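PDB 2CVO: putative Semialdehyde dehydrogenase from Oryza sativa, which probably catalyses the NADPH-dependent reduction of N-acetyl-L-glutamyl 5-phosphate to the corresponding 5-semialdehyde, the third of four steps from glutamate to N-acetylornithine in arginine biosynthesis. Local coordinates for residues E234-L239 / K246-F251; S191-D196 / M266-A271. One frame throughout, in Å; residues are numbered along the deposited sequence.

Contact 1: residues E234-L239 / K246-F251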
loop_
_atom_site.group_PDB
_atom_site.type_symbol
_atom_site.label_atom_id
_atom_site.label_comp_id
_atom_site.label_asym_id
_atom_site.label_seq_id
_atom_site.Cartn_x
_atom_site.Cartn_y
_atom_site.Cartn_z
ATOM N N GLU A 234 17.844 3.865 25.950
ATOM C CA GLU A 234 18.918 3.245 25.185
ATOM C C GLU A 234 19.661 4.351 24.434
ATOM O O GLU A 234 20.892 4.427 24.469
ATOM C CB GLU A 234 18.343 2.234 24.186
ATOM C CG GLU A 234 19.377 1.282 23.596
ATOM C CD GLU A 234 18.789 0.379 22.526
ATOM O OE1 GLU A 234 17.638 -0.067 22.694
ATOM O OE2 GLU A 234 19.480 0.104 21.521
ATOM N N ILE A 235 18.901 5.210 23.760
ATOM C CA ILE A 235 19.476 6.320 23.010
ATOM C C ILE A 235 20.201 7.280 23.953
ATOM O O ILE A 235 21.363 7.611 23.727
ATOM C CB ILE A 235 18.380 7.101 22.252
ATOM C CG1 ILE A 235 17.731 6.194 21.206
ATOM C CG2 ILE A 235 18.975 8.334 21.589
ATOM C CD1 ILE A 235 16.452 6.754 20.631
ATOM N N GLU A 236 19.520 7.716 25.008
ATOM C CA GLU A 236 20.125 8.637 25.957
ATOM C C GLU A 236 21.408 8.071 26.565
ATOM O O GLU A 236 22.356 8.813 26.804
ATOM C CB GLU A 236 19.122 9.013 27.060
ATOM C CG GLU A 236 17.869 9.708 26.528
ATOM C CD GLU A 236 17.010 10.326 27.622
ATOM O OE1 GLU A 236 17.029 9.818 28.768
ATOM O OE2 GLU A 236 16.296 11.311 27.332
ATOM N N GLN A 237 21.447 6.762 26.806
ATOM C CA GLN A 237 22.643 6.137 27.364
ATOM C C GLN A 237 23.849 6.392 26.457
ATOM O O GLN A 237 24.917 6.791 26.924
ATOM C CB GLN A 237 22.431 4.624 27.540
ATOM C CG GLN A 237 23.700 3.842 27.913
ATOM C CD GLN A 237 23.423 2.382 28.273
ATOM O OE1 GLN A 237 22.943 2.077 29.370
ATOM N NE2 GLN A 237 23.717 1.476 27.344
ATOM N N GLY A 238 23.676 6.169 25.158
ATOM C CA GLY A 238 24.771 6.385 24.224
ATOM C C GLY A 238 25.139 7.852 24.060
ATOM O O GLY A 238 26.316 8.201 23.951
ATOM N N LEU A 239 24.135 8.719 24.040
ATOM C CA LEU A 239 24.384 10.146 23.885
ATOM C C LEU A 239 25.028 10.738 25.134
ATOM O O LEU A 239 25.905 11.597 25.035
ATOM C CB LEU A 239 23.081 10.886 23.578
ATOM C CG LEU A 239 22.319 10.419 22.337
ATOM C CD1 LEU A 239 21.126 11.326 22.117
ATOM C CD2 LEU A 239 23.233 10.444 21.121
ATOM N N LYS A 246 24.551 14.100 31.386
ATOM C CA LYS A 246 23.230 13.495 31.256
ATOM C C LYS A 246 22.414 14.153 30.146
ATOM O O LYS A 246 22.037 15.321 30.254
ATOM C CB LYS A 246 22.472 13.611 32.582
ATOM C CG LYS A 246 20.991 13.280 32.485
ATOM C CD LYS A 246 20.768 11.906 31.877
ATOM C CE LYS A 246 19.290 11.620 31.698
ATOM N NZ LYS A 246 19.080 10.429 30.842
ATOM N N VAL A 247 22.129 13.403 29.087
ATOM C CA VAL A 247 21.359 13.942 27.966
ATOM C C VAL A 247 19.892 13.526 28.004
ATOM O O VAL A 247 19.581 12.341 28.109
ATOM C CB VAL A 247 21.953 13.488 26.612
ATOM C CG1 VAL A 247 21.106 14.017 25.456
ATOM C CG2 VAL A 247 23.383 13.971 26.488
ATOM N N THR A 248 18.997 14.509 27.918
ATOM C CA THR A 248 17.559 14.249 27.913
ATOM C C THR A 248 16.974 14.691 26.577
ATOM O O THR A 248 16.905 15.882 26.281
ATOM C CB THR A 248 16.838 15.006 29.025
ATOM O OG1 THR A 248 17.301 14.535 30.297
ATOM C CG2 THR A 248 15.335 14.770 28.921
ATOM N N ILE A 249 16.536 13.719 25.784
ATOM C CA ILE A 249 16.002 13.988 24.453
ATOM C C ILE A 249 14.485 13.949 24.341
ATOM O O ILE A 249 13.781 13.531 25.258
ATOM C CB ILE A 249 16.549 12.961 23.421
ATOM C CG1 ILE A 249 15.969 11.572 23.722
ATOM C CG2 ILE A 249 18.071 12.908 23.481
ATOM C CD1 ILE A 249 16.405 10.470 22.759
ATOM N N SER A 250 14.000 14.401 23.193
ATOM C CA SER A 250 12.581 14.371 22.879
ATOM C C SER A 250 12.505 13.367 21.728
ATOM O O SER A 250 13.030 13.621 20.649
ATOM C CB SER A 250 12.098 15.743 22.406
ATOM O OG SER A 250 10.732 15.681 22.033
ATOM N N PHE A 251 11.866 12.229 21.963
ATOM C CA PHE A 251 11.756 11.187 20.947
ATOM C C PHE A 251 10.299 10.811 20.703
ATOM O O PHE A 251 9.585 10.456 21.641
ATOM C CB PHE A 251 12.539 9.949 21.404
ATOM C CG PHE A 251 12.411 8.761 20.484
ATOM C CD1 PHE A 251 13.079 8.729 19.264
ATOM C CD2 PHE A 251 11.639 7.658 20.858
ATOM C CE1 PHE A 251 12.986 7.607 18.425
ATOM C CE2 PHE A 251 11.536 6.535 20.030
ATOM C CZ PHE A 251 12.214 6.510 18.810
#

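Contact 2: residues S191-D196 / M266-A271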
loop_
_atom_site.group_PDB
_atom_site.type_symbol
_atom_site.label_atom_id
_atom_site.label_comp_id
_atom_site.label_asym_id
_atom_site.label_seq_id
_atom_site.Cartn_x
_atom_site.Cartn_y
_atom_site.Cartn_z
ATOM N N SER A 191 21.220 20.146 24.167
ATOM C CA SER A 191 19.975 20.772 24.573
ATOM C C SER A 191 18.993 20.798 23.407
ATOM O O SER A 191 19.377 21.035 22.263
ATOM C CB SER A 191 20.237 22.202 25.046
ATOM O OG SER A 191 20.759 22.987 23.983
ATOM N N ASN A 192 17.724 20.553 23.712
ATOM C CA ASN A 192 16.665 20.554 22.713
ATOM C C ASN A 192 16.883 19.666 21.490
ATOM O O ASN A 192 16.635 20.088 20.362
ATOM C CB ASN A 192 16.379 21.983 22.253
ATOM C CG ASN A 192 15.752 22.830 23.343
ATOM O OD1 ASN A 192 14.729 22.457 23.929
ATOM N ND2 ASN A 192 16.356 23.979 23.619
ATOM N N ILE A 193 17.354 18.442 21.708
ATOM C CA ILE A 193 17.533 17.503 20.604
ATOM C C ILE A 193 16.138 16.920 20.351
ATOM O O ILE A 193 15.677 16.049 21.089
ATOM C CB ILE A 193 18.502 16.359 20.985
ATOM C CG1 ILE A 193 19.920 16.911 21.154
ATOM C CG2 ILE A 193 18.471 15.262 19.920
ATOM C CD1 ILE A 193 20.944 15.863 21.585
ATOM N N ILE A 194 15.465 17.416 19.319
ATOM C CA ILE A 194 14.121 16.956 18.981
ATOM C C ILE A 194 14.171 15.921 17.866
ATOM O O ILE A 194 14.680 16.194 16.777
ATOM C CB ILE A 194 13.238 18.126 18.517
ATOM C CG1 ILE A 194 13.356 19.295 19.502
ATOM C CG2 ILE A 194 11.800 17.667 18.395
ATOM C CD1 ILE A 194 12.970 18.959 20.919
ATOM N N ILE A 195 13.628 14.738 18.135
ATOM C CA ILE A 195 13.640 13.665 17.151
ATOM C C ILE A 195 12.254 13.121 16.813
ATOM O O ILE A 195 11.457 12.805 17.700
ATOM C CB ILE A 195 14.515 12.477 17.632
ATOM C CG1 ILE A 195 15.929 12.962 17.956
ATOM C CG2 ILE A 195 14.576 11.398 16.554
ATOM C CD1 ILE A 195 16.808 11.901 18.594
ATOM N N ASP A 196 11.981 13.034 15.514
ATOM C CA ASP A 196 10.727 12.493 15.006
ATOM C C ASP A 196 11.167 11.299 14.166
ATOM O O ASP A 196 11.802 11.471 13.123
ATOM C CB ASP A 196 10.011 13.501 14.107
ATOM C CG ASP A 196 8.608 13.053 13.733
ATOM O OD1 ASP A 196 7.682 13.252 14.543
ATOM O OD2 ASP A 196 8.430 12.486 12.635
ATOM N N MET A 266 16.476 14.187 13.133
ATOM C CA MET A 266 16.976 14.838 14.330
ATOM C C MET A 266 17.135 16.338 14.104
ATOM O O MET A 266 17.854 16.776 13.196
ATOM C CB MET A 266 18.311 14.199 14.726
ATOM C CG MET A 266 18.178 12.729 15.118
ATOM S SD MET A 266 19.554 11.689 14.563
ATOM C CE MET A 266 18.961 11.249 12.939
ATOM N N PHE A 267 16.439 17.116 14.926
ATOM C CA PHE A 267 16.484 18.570 14.850
ATOM C C PHE A 267 17.364 19.035 16.004
ATOM O O PHE A 267 16.917 19.131 17.150
ATOM C CB PHE A 267 15.070 19.145 14.972
ATOM C CG PHE A 267 14.106 18.610 13.935
ATOM C CD1 PHE A 267 13.239 17.563 14.242
ATOM C CD2 PHE A 267 14.073 19.150 12.652
ATOM C CE1 PHE A 267 12.353 17.064 13.285
ATOM C CE2 PHE A 267 13.190 18.656 11.686
ATOM C CZ PHE A 267 12.330 17.615 12.001
ATOM N N VAL A 268 18.618 19.330 15.690
ATOM C CA VAL A 268 19.584 19.719 16.705
ATOM C C VAL A 268 20.082 21.154 16.623
ATOM O O VAL A 268 19.953 21.824 15.595
ATOM C CB VAL A 268 20.810 18.795 16.646
ATOM C CG1 VAL A 268 20.375 17.341 16.790
ATOM C CG2 VAL A 268 21.539 19.000 15.330
ATOM N N GLU A 269 20.656 21.612 17.729
ATOM C CA GLU A 269 21.213 22.951 17.801
ATOM C C GLU A 269 22.723 22.789 17.684
ATOM O O GLU A 269 23.323 21.953 18.366
ATOM C CB GLU A 269 20.856 23.612 19.134
ATOM C CG GLU A 269 19.390 23.505 19.518
ATOM C CD GLU A 269 19.023 24.405 20.691
ATOM O OE1 GLU A 269 19.871 24.593 21.588
ATOM O OE2 GLU A 269 17.881 24.912 20.721
ATOM N N MET A 270 23.335 23.578 16.810
ATOM C CA MET A 270 24.773 23.503 16.615
ATOM C C MET A 270 25.514 24.368 17.630
ATOM O O MET A 270 24.957 25.324 18.172
ATOM C CB MET A 270 25.128 23.947 15.193
ATOM C CG MET A 270 24.467 23.108 14.099
ATOM S SD MET A 270 24.949 23.639 12.442
ATOM C CE MET A 270 23.900 25.094 12.238
ATOM N N ALA A 271 26.769 24.016 17.889
ATOM C CA ALA A 271 27.610 24.763 18.825
ATOM C C ALA A 271 27.955 26.107 18.178
ATOM O O ALA A 271 27.839 26.261 16.966
ATOM C CB ALA A 271 28.889 23.971 19.125
HETATM O O HOH W 1 20.793 19.906 19.828
#

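Contact 1: residues E234-L239 / K246-F251
After helix 231-243 of the dimerisation domain the chain turns back through a short loop, and Ile235 and Glu236 of the helix meet the residues that lead into strand 250-256. Glu236 OE2 accepts the backbone N-H of Ile249 at 2.9 Å, on the anti side of the carboxylate and 26° out of its plane. The other oxygen, OE1, forms a salt bridge with Lys246 NZ at 3.0 Å, the ammonium lying above the carboxylate plane. An extended chain beyond CG carries the acid to the Ile249 amide. Arg321 of the second subunit adds a salt bridge to OE2, so this buried carboxylate is held by two positive charges, which would be expected to keep it ionised.

Beside this polar grip the helix packs over the start of strand 250-256, an inner strand of the mixed sheet, alongside helix 170-184, as layers do in an alpha/beta domain. Ile249 CD1 reaches Ile235 CG2 at 3.5 Å, and Ile249 CG2 meets Leu239 CD1 at 3.7 Å; in both pairs the side chains cross near a right angle. Further along, Ile235 CD1 sits 4.1 Å above one face of the Phe251 ring, towards its rim, while Tyr171 packs edge-to-face with that ring.

Contact 2: residues S191-D196 / M266-A271
Strands 194-200 and 262-269 run antiparallel, their axes 4.7 Å apart at closest approach and 169° between their directions, with Ile194 and Phe267 as a hydrogen-bonded pair and Ile195 and Met266 as the neighbouring non-hydrogen-bonded pair. They are inner strands of the mixed sheet in the dimerisation domain, which illustrates how one sheet can serve a helix layer and a subunit interface at once. Phe267 N donates to Ile194 O at 2.7 Å, and Ile194 N returns a bond to Phe267 O.

On the helix-covered face Ile195 and Met266 lie side by side and point the same way, Ile195 CG1 touching Met266 CG at 3.6 Å. The methionine chain then bends at chi2 and chi3, so that its end leads away from Ile195; Ile175 of helix 170-184 packs on both residues. The face with Ile194 and Phe267 is turned to the second subunit, whose own Phe267 and Ile194 pack against them. Here Ile194 O approaches the edge of the Phe267 ring near its plane, 3.2 Å from CD1, and Asp196 CB lies at the edge too.

Beyond the paired residues the two segments are joined by side chains and water. A water takes the N-H of Glu269 at 2.7 Å and donates to Ser191 O, bridging the two backbones. Asn192 ND2 makes only a weak bond to Glu269 OE2, the amide and carboxylate planes being 59° apart; Asn192 OD1 is hydrogen-bonded to Arg325 of the second subunit. With chi1 at 63°, the Ser191 hydroxyl sits between its backbone N and carbonyl carbon, and OG donates to Glu269 OE1 at 3.0 Å from above the carboxylate plane.

From the N terminus, the chain first enters contact 2 at 191-196, at the start of strand 194-200. It then runs through helix 231-243, where 234-239 opens contact 1, and 246-251 closes its short loop by coming back against the helix. Strand 250-256 leads on to strand 262-269, and 266-271 closes the much longer loop of contact 2; contact 1 therefore lies wholly within that loop, and the two do not cross. The sheet unites them: strand 194-200 stands between strands 250-256 and 262-269, and Ser250 O lies 2.8 Å from Ile195 N in a probable hydrogen bond. Both contacts also reach the second subunit.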